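Local coordinates for DUF1611 domain-containing protein (PDB 2OBN) that is of unknown function but pairs a Rossmann-like domain with a P-loop domain, and so probably binds a nucleotide, at residues K178-R183 with V341-V346; L248-Q253 with G294-V299. The protein carries 2 engineered substitutions. All coordinates share one frame; numbering follows the deposited sequence.

Contact 1: K178-R183 with V341-V346; sequences KLRGWR and VLLDAV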
loop_
_atom_site.group_PDB
_atom_site.type_symbol
_atom_site.label_atom_id
_atom_site.label_comp_id
_atom_site.label_asym_id
_atom_site.label_seq_id
_atom_site.Cartn_x
_atom_site.Cartn_y
_atom_site.Cartn_z
ATOM N N LYS B 178 -10.623 24.921 -15.106
ATOM C CA LYS B 178 -12.060 25.214 -15.259
ATOM C C LYS B 178 -12.279 26.649 -15.743
ATOM O O LYS B 178 -13.140 26.924 -16.606
ATOM C CB LYS B 178 -12.805 25.016 -13.926
ATOM C CG LYS B 178 -14.316 25.170 -14.065
ATOM C CD LYS B 178 -15.087 24.985 -12.766
ATOM C CE LYS B 178 -16.590 25.168 -13.058
ATOM N NZ LYS B 178 -17.476 25.089 -11.858
ATOM N N LEU B 179 -11.513 27.563 -15.165
ATOM C CA LEU B 179 -11.613 28.979 -15.492
ATOM C C LEU B 179 -11.284 29.222 -16.955
ATOM O O LEU B 179 -11.880 30.101 -17.605
ATOM C CB LEU B 179 -10.684 29.812 -14.590
ATOM C CG LEU B 179 -10.784 31.336 -14.705
ATOM C CD1 LEU B 179 -12.138 31.872 -14.276
ATOM C CD2 LEU B 179 -9.718 31.965 -13.862
ATOM N N ARG B 180 -10.353 28.426 -17.472
ATOM C CA ARG B 180 -9.910 28.567 -18.851
ATOM C C ARG B 180 -10.689 27.760 -19.876
ATOM O O ARG B 180 -10.307 27.737 -21.043
ATOM C CB ARG B 180 -8.399 28.357 -18.929
ATOM C CG ARG B 180 -7.689 29.555 -18.291
ATOM C CD ARG B 180 -6.252 29.304 -18.041
ATOM N NE ARG B 180 -5.508 28.972 -19.247
ATOM C CZ ARG B 180 -4.217 28.645 -19.254
ATOM N NH1 ARG B 180 -3.522 28.613 -18.116
ATOM N NH2 ARG B 180 -3.626 28.359 -20.401
ATOM N N GLY B 181 -11.773 27.114 -19.443
ATOM C CA GLY B 181 -12.680 26.431 -20.356
ATOM C C GLY B 181 -12.535 24.955 -20.560
ATOM O O GLY B 181 -13.220 24.387 -21.408
ATOM N N TRP B 182 -11.638 24.331 -19.816
ATOM C CA TRP B 182 -11.475 22.895 -19.889
ATOM C C TRP B 182 -12.501 22.190 -19.005
ATOM O O TRP B 182 -12.913 22.716 -17.963
ATOM C CB TRP B 182 -10.074 22.467 -19.446
ATOM C CG TRP B 182 -9.024 22.587 -20.501
ATOM C CD1 TRP B 182 -8.865 21.775 -21.571
ATOM C CD2 TRP B 182 -7.955 23.532 -20.557
ATOM N NE1 TRP B 182 -7.780 22.161 -22.313
ATOM C CE2 TRP B 182 -7.199 23.239 -21.710
ATOM C CE3 TRP B 182 -7.561 24.591 -19.749
ATOM C CZ2 TRP B 182 -6.074 23.982 -22.083
ATOM C CZ3 TRP B 182 -6.437 25.326 -20.120
ATOM C CH2 TRP B 182 -5.710 25.014 -21.275
ATOM N N ARG B 183 -12.934 21.016 -19.448
ATOM C CA ARG B 183 -13.781 20.161 -18.629
ATOM C C ARG B 183 -12.815 19.474 -17.674
ATOM O O ARG B 183 -12.107 18.555 -18.072
ATOM C CB ARG B 183 -14.520 19.145 -19.478
ATOM C CG ARG B 183 -15.591 19.772 -20.366
ATOM C CD ARG B 183 -16.301 18.701 -21.167
ATOM N NE ARG B 183 -16.629 17.611 -20.253
ATOM C CZ ARG B 183 -17.718 17.555 -19.485
ATOM N NH1 ARG B 183 -18.656 18.495 -19.547
ATOM N NH2 ARG B 183 -17.892 16.526 -18.666
ATOM N N VAL B 341 0.891 29.323 -14.262
ATOM C CA VAL B 341 2.272 28.953 -14.594
ATOM C C VAL B 341 2.441 27.422 -14.656
ATOM O O VAL B 341 3.104 26.919 -15.555
ATOM C CB VAL B 341 3.260 29.602 -13.585
ATOM C CG1 VAL B 341 4.644 28.979 -13.639
ATOM C CG2 VAL B 341 3.335 31.120 -13.838
ATOM N N LEU B 342 1.824 26.688 -13.732
ATOM C CA LEU B 342 1.927 25.220 -13.734
ATOM C C LEU B 342 0.882 24.535 -14.630
ATOM O O LEU B 342 1.126 23.441 -15.144
ATOM C CB LEU B 342 1.891 24.670 -12.309
ATOM C CG LEU B 342 2.980 25.211 -11.379
ATOM C CD1 LEU B 342 2.850 24.584 -9.992
ATOM C CD2 LEU B 342 4.392 24.993 -11.932
ATOM N N LEU B 343 -0.274 25.173 -14.828
ATOM C CA LEU B 343 -1.286 24.621 -15.731
ATOM C C LEU B 343 -0.733 24.653 -17.146
ATOM O O LEU B 343 -0.880 23.683 -17.884
ATOM C CB LEU B 343 -2.608 25.376 -15.656
ATOM C CG LEU B 343 -3.688 24.846 -16.621
ATOM C CD1 LEU B 343 -3.998 23.366 -16.385
ATOM C CD2 LEU B 343 -4.949 25.681 -16.477
ATOM N N ASP B 344 -0.090 25.761 -17.519
ATOM C CA ASP B 344 0.561 25.862 -18.825
ATOM C C ASP B 344 1.606 24.756 -18.985
ATOM O O ASP B 344 1.690 24.148 -20.044
ATOM C CB ASP B 344 1.237 27.232 -18.997
ATOM C CG ASP B 344 0.239 28.377 -19.104
ATOM O OD1 ASP B 344 -0.940 28.102 -19.368
ATOM O OD2 ASP B 344 0.632 29.563 -18.953
ATOM N N ALA B 345 2.397 24.495 -17.933
ATOM C CA ALA B 345 3.426 23.449 -17.981
ATOM C C ALA B 345 2.805 22.073 -18.212
ATOM O O ALA B 345 3.362 21.248 -18.941
ATOM C CB ALA B 345 4.256 23.457 -16.707
ATOM N N VAL B 346 1.664 21.823 -17.570
ATOM C CA VAL B 346 0.909 20.585 -17.776
ATOM C C VAL B 346 0.397 20.497 -19.223
ATOM O O VAL B 346 0.540 19.454 -19.893
ATOM C CB VAL B 346 -0.335 20.513 -16.843
ATOM C CG1 VAL B 346 -1.322 19.427 -17.299
ATOM C CG2 VAL B 346 0.074 20.310 -15.395
#
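R180 leaves the backbone with CG anti to its carbonyl carbon (chi1 -71°) and bends at chi3 (59°), which carries the guanidinium across to D344 on helix 340-347. D344 swings CG beside its own backbone N, and OD1 comes forward to meet it. The grip is end-on, with both nitrogens on one oxygen: NH1 and NH2 of R180 each lie 2.9 Å from D344 OD1. The oxygen sits in the guanidinium plane, but the carboxylate is turned 77° from that plane; NH2 approaches nearly in line with the C-O bond and NH1 from above the carboxylate. Alongside, L343 CD2 lies 3.6 Å from R180 NH1 and 4.0 Å from W182 CZ3, so the same methyl packs obliquely against both the guanidinium and the indole. G181, at positive phi, is the C-prime residue of the Schellman motif ending helix 166-179, and places R180 and W182 around the turn. D340 also forms a salt bridge to R180 NH1. An alanine in place of D344 would probably leave R180 NH2 without its acceptor and the guanidinium, held by D340 through NH1 alone, freer to turn. The positive charge of exposed R180 is thus probably balanced by two acids of helix 340-347, beside the buried L343.

Contact 2: L248-Q253 with G294-V299; sequences LIRGSQ and GAFGTV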
loop_
_atom_site.group_PDB
_atom_site.type_symbol
_atom_site.label_atom_id
_atom_site.label_comp_id
_atom_site.label_asym_id
_atom_site.label_seq_id
_atom_site.Cartn_x
_atom_site.Cartn_y
_atom_site.Cartn_z
ATOM N N LEU B 248 -1.016 5.453 -6.289
ATOM C CA LEU B 248 -1.541 6.637 -7.002
ATOM C C LEU B 248 -0.973 6.704 -8.417
ATOM O O LEU B 248 -1.715 6.860 -9.383
ATOM C CB LEU B 248 -1.242 7.922 -6.235
ATOM C CG LEU B 248 -2.119 8.100 -4.995
ATOM C CD1 LEU B 248 -1.618 9.241 -4.120
ATOM C CD2 LEU B 248 -3.561 8.325 -5.372
ATOM N N ILE B 249 0.342 6.544 -8.522
ATOM C CA ILE B 249 1.039 6.540 -9.808
ATOM C C ILE B 249 0.627 5.343 -10.694
ATOM O O ILE B 249 0.352 5.497 -11.874
ATOM C CB ILE B 249 2.569 6.527 -9.593
ATOM C CG1 ILE B 249 3.021 7.869 -9.030
ATOM C CG2 ILE B 249 3.303 6.244 -10.902
ATOM C CD1 ILE B 249 4.517 7.956 -8.667
ATOM N N ARG B 250 0.607 4.150 -10.117
ATOM C CA ARG B 250 0.284 2.948 -10.873
ATOM C C ARG B 250 -1.183 2.926 -11.272
ATOM O O ARG B 250 -1.525 2.621 -12.427
ATOM C CB ARG B 250 0.642 1.707 -10.050
ATOM C CG ARG B 250 2.134 1.540 -9.793
ATOM C CD ARG B 250 2.860 0.938 -11.006
ATOM N NE ARG B 250 4.299 0.825 -10.767
ATOM C CZ ARG B 250 5.172 1.812 -10.937
ATOM N NH1 ARG B 250 4.790 2.999 -11.410
ATOM N NH2 ARG B 250 6.450 1.596 -10.658
ATOM N N GLY B 251 -2.062 3.236 -10.330
ATOM C CA GLY B 251 -3.494 3.236 -10.630
ATOM C C GLY B 251 -3.935 4.297 -11.628
ATOM O O GLY B 251 -4.743 4.017 -12.495
ATOM N N SER B 252 -3.370 5.504 -11.529
ATOM C CA SER B 252 -3.782 6.619 -12.377
ATOM C C SER B 252 -3.036 6.718 -13.686
ATOM O O SER B 252 -3.509 7.411 -14.572
ATOM C CB SER B 252 -3.645 7.946 -11.631
ATOM O OG SER B 252 -2.291 8.259 -11.343
ATOM N N GLN B 253 -1.884 6.053 -13.817
ATOM C CA GLN B 253 -1.085 6.102 -15.056
ATOM C C GLN B 253 -0.948 7.566 -15.487
ATOM O O GLN B 253 -1.320 7.940 -16.595
ATOM C CB GLN B 253 -1.757 5.258 -16.145
ATOM C CG GLN B 253 -1.866 3.779 -15.801
ATOM C CD GLN B 253 -0.537 3.029 -15.936
ATOM O OE1 GLN B 253 -0.048 2.819 -17.047
ATOM N NE2 GLN B 253 0.014 2.581 -14.817
ATOM N N GLY B 294 11.296 2.063 -17.572
ATOM C CA GLY B 294 10.937 1.755 -18.964
ATOM C C GLY B 294 9.690 0.903 -19.156
ATOM O O GLY B 294 9.272 0.673 -20.292
ATOM N N ALA B 295 9.103 0.401 -18.074
ATOM C CA ALA B 295 7.920 -0.456 -18.173
ATOM C C ALA B 295 6.696 0.365 -18.582
ATOM O O ALA B 295 5.823 -0.100 -19.321
ATOM C CB ALA B 295 7.678 -1.164 -16.852
ATOM N N PHE B 296 6.654 1.600 -18.103
ATOM C CA PHE B 296 5.564 2.497 -18.392
ATOM C C PHE B 296 6.140 3.602 -19.245
ATOM O O PHE B 296 7.348 3.673 -19.436
ATOM C CB PHE B 296 4.971 2.992 -17.076
ATOM C CG PHE B 296 4.732 1.876 -16.109
ATOM C CD1 PHE B 296 3.759 0.929 -16.370
ATOM C CD2 PHE B 296 5.518 1.725 -14.978
ATOM C CE1 PHE B 296 3.562 -0.133 -15.524
ATOM C CE2 PHE B 296 5.321 0.660 -14.127
ATOM C CZ PHE B 296 4.335 -0.266 -14.401
ATOM N N GLY B 297 5.285 4.442 -19.793
ATOM C CA GLY B 297 5.765 5.549 -20.604
ATOM C C GLY B 297 6.459 6.584 -19.735
ATOM O O GLY B 297 6.306 6.599 -18.502
ATOM N N THR B 298 7.237 7.447 -20.375
ATOM C CA THR B 298 7.914 8.507 -19.668
ATOM C C THR B 298 6.846 9.429 -19.084
ATOM O O THR B 298 5.910 9.791 -19.786
ATOM C CB THR B 298 8.833 9.278 -20.621
ATOM O OG1 THR B 298 9.769 8.368 -21.209
ATOM C CG2 THR B 298 9.608 10.365 -19.879
ATOM N N VAL B 299 6.946 9.734 -17.792
ATOM C CA VAL B 299 6.034 10.650 -17.128
ATOM C C VAL B 299 6.896 11.753 -16.500
ATOM O O VAL B 299 7.654 11.485 -15.589
ATOM C CB VAL B 299 5.228 9.967 -16.031
ATOM C CG1 VAL B 299 4.218 10.947 -15.440
ATOM C CG2 VAL B 299 4.522 8.745 -16.582
#
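R250 and F296 make the tight part of this contact: F296 CE2 lies over the centre of one face of the guanidinium, 3.4 Å from R250 CZ. The two groups are not stacked flat, since their planes stand 40° apart and the side chains cross at about a right angle. A corner of the ring, CE2 with CZ beside it, therefore does the touching; F296 CE2 is 3.5 Å from R250 NE, and the aliphatic end of the arginine follows, with R250 CD 3.9 Å from F296 CZ. The bend at chi2 (-80°) turns R250, which is buried, back toward the loop between helix 279-291 and strand 301-307.

The Q253 side is looser. At the end of helix 245-252, where Q253 takes positive phi, its OE1 comes only to 4.3 Å from F296 CD1, and both residues are partly exposed. Q253 NE2 is held within its own segment, donating to R250 O at 2.8 Å, close to straight (161°), in the carbonyl plane and on a lone pair. Behind the aromatic ring, A295 CB sits over a face of F296, 4.0 Å above its plane.

NH1 and NH2 of R250 donate beyond these segments, to V289 O and to L237 O of the second subunit, whose L238 also packs on F296. With those two nitrogens engaged by carbonyls, the guanidinium offers a flat face to the phenylalanine, and one arginine ties the helix end and the loop to the dimer interface.

How the contacts relate
Both contacts belong to the P-loop domain and are made by helices and loops packed around its parallel sheet, which includes strands 153-159, 256-262 and 301-307. Their centres are 22 Å apart and their nearest atoms about 10 Å, so they do not touch. Along the chain, 248-253 and 294-299 both fall between the two halves of contact 1. Contact 1 joins the turn that follows helix 166-179 to helix 340-347 near the C-terminus; contact 2 joins the end of helix 245-252 to the loop entering strand 301-307. Only contact 2 reaches the second subunit, so one ties that turn to a helix within the chain while the other also takes part in the dimer.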